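Local coordinates for EvdO2 (PDB 4XAB), which probably acts as a non-haem iron, 2-oxoglutarate-dependent oxygenase carrying out an oxidative cyclization in the biosynthesis of orthosomycin antibiotics, at residues 207-210 with 214-217. Sequence-based numbering, arbitrary orientation.
With NI (nickel (II) ion), chain B.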
loop_
_atom_site.group_PDB
_atom_site.type_symbol
_atom_site.label_atom_id
_atom_site.label_comp_id
_atom_site.label_asym_id
_atom_site.label_seq_id
_atom_site.Cartn_x
_atom_site.Cartn_y
_atom_site.Cartn_z
ATOM N N VAL A 207 -4.859 -5.756 3.936
ATOM C CA VAL A 207 -3.860 -5.751 4.970
ATOM C C VAL A 207 -3.685 -4.303 5.395
ATOM O O VAL A 207 -3.843 -3.364 4.592
ATOM C CB VAL A 207 -2.512 -6.359 4.509
ATOM C CG1 VAL A 207 -2.646 -7.866 4.351
ATOM C CG2 VAL A 207 -2.067 -5.735 3.214
ATOM N N VAL A 208 -3.432 -4.149 6.679
ATOM C CA VAL A 208 -3.219 -2.833 7.286
ATOM C C VAL A 208 -1.818 -2.794 7.883
ATOM O O VAL A 208 -1.454 -3.706 8.607
ATOM C CB VAL A 208 -4.258 -2.574 8.387
ATOM C CG1 VAL A 208 -4.106 -1.163 8.953
ATOM C CG2 VAL A 208 -5.680 -2.814 7.842
ATOM N N HIS A 209 -1.020 -1.760 7.605
ATOM C CA HIS A 209 0.285 -1.694 8.266
ATOM C C HIS A 209 0.698 -0.288 8.639
ATOM O O HIS A 209 0.382 0.690 7.955
ATOM C CB HIS A 209 1.410 -2.325 7.415
ATOM C CG HIS A 209 1.605 -1.696 6.069
ATOM N ND1 HIS A 209 1.007 -2.188 4.927
ATOM C CD2 HIS A 209 2.363 -0.642 5.675
ATOM C CE1 HIS A 209 1.365 -1.447 3.894
ATOM N NE2 HIS A 209 2.194 -0.510 4.317
ATOM N N ASP A 210 1.432 -0.235 9.736
ATOM C CA ASP A 210 2.002 1.006 10.264
ATOM C C ASP A 210 3.027 1.621 9.303
ATOM O O ASP A 210 3.655 0.917 8.518
ATOM C CB ASP A 210 2.647 0.724 11.622
ATOM C CG ASP A 210 3.122 1.987 12.323
ATOM O OD1 ASP A 210 4.318 2.350 12.211
ATOM O OD2 ASP A 210 2.288 2.624 12.982
ATOM N N PRO A 214 8.314 -2.771 8.155
ATOM C CA PRO A 214 8.935 -3.134 6.873
ATOM C C PRO A 214 8.052 -4.086 6.076
ATOM O O PRO A 214 7.433 -4.999 6.653
ATOM C CB PRO A 214 10.247 -3.823 7.288
ATOM C CG PRO A 214 10.512 -3.333 8.691
ATOM C CD PRO A 214 9.127 -3.197 9.304
ATOM N N HIS A 215 7.956 -3.855 4.770
ATOM C CA HIS A 215 7.210 -4.779 3.926
ATOM C C HIS A 215 7.832 -4.930 2.549
ATOM O O HIS A 215 8.641 -4.117 2.121
ATOM C CB HIS A 215 5.732 -4.356 3.806
ATOM C CG HIS A 215 5.527 -2.914 3.442
ATOM N ND1 HIS A 215 5.704 -1.886 4.342
ATOM C CD2 HIS A 215 5.122 -2.337 2.287
ATOM C CE1 HIS A 215 5.444 -0.733 3.745
ATOM N NE2 HIS A 215 5.074 -0.979 2.504
ATOM N N TYR A 216 7.423 -5.997 1.870
ATOM C CA TYR A 216 7.979 -6.418 0.587
ATOM C C TYR A 216 6.830 -7.001 -0.207
ATOM O O TYR A 216 5.898 -7.542 0.377
ATOM C CB TYR A 216 9.083 -7.450 0.814
ATOM C CG TYR A 216 9.388 -8.374 -0.335
ATOM C CD1 TYR A 216 8.655 -9.541 -0.542
ATOM C CD2 TYR A 216 10.442 -8.100 -1.189
ATOM C CE1 TYR A 216 8.948 -10.386 -1.585
ATOM C CE2 TYR A 216 10.744 -8.939 -2.232
ATOM C CZ TYR A 216 9.993 -10.076 -2.426
ATOM O OH TYR A 216 10.305 -10.914 -3.463
ATOM N N ALA A 217 6.872 -6.879 -1.529
ATOM C CA ALA A 217 5.914 -7.605 -2.363
ATOM C C ALA A 217 6.649 -8.329 -3.466
ATOM O O ALA A 217 7.525 -7.762 -4.112
ATOM C CB ALA A 217 4.863 -6.666 -2.951
HETATM NI NI NI B . 5.033 0.579 1.138
HETATM O O HOH W 1 3.061 0.805 1.458
#
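His209 and His215 reach toward each other from two facing strands and meet by their imidazole rings, the NE2 corner of His209 lying over one face of His215. His209 NE2 is 3.3 Å from His215 CE1 and stands off-centre toward the rim of the ring beneath it. With ring centroids 4.1 Å apart and planes inclined at 42°, the pair is oblique, neither a parallel stack nor an edge-to-face contact. Similar chi1 values (59° for His209, 50° for His215) tuck each CG into the gap flanked by its own backbone N and C, and from there the side chains cross at about a right angle, which brings NE2 of His209 over the ring of His215. The 3.4 Å separation of the two NE2 atoms is not a hydrogen bond, because His215 NE2 spends its lone pair on the nickel ion, at 2.1 Å. Water 1 coordinates the nickel at 2.0 Å. The same water lies in the plane of the His209 ring at its edge and is hydrogen-bonded to His209 NE2 over a long 3.3 Å. His129 and Asp131 complete the protein's share of the metal site, the two-histidine, one-carboxylate facial triad of the double-stranded beta-helix in the PhyH family, where iron is the usual metal; His215 is its distal histidine. His209 therefore belongs to the second shell: its NE2 also hydrogen-bonds the carboxylate of Asp131, and its ND1 pairs with the hydroxyl of Tyr162, so both ring nitrogens are engaged and the ring's rotation is fixed. For His215 the corresponding restraint is a hydrogen bond from ND1 to the carbonyl oxygen of Thr213, which holds NE2 turned to the metal. Further out, backbone bonding to Ser145 ties His209 into the larger antiparallel sheet, while strand 215-217 borders strand 160-162 in the smaller one.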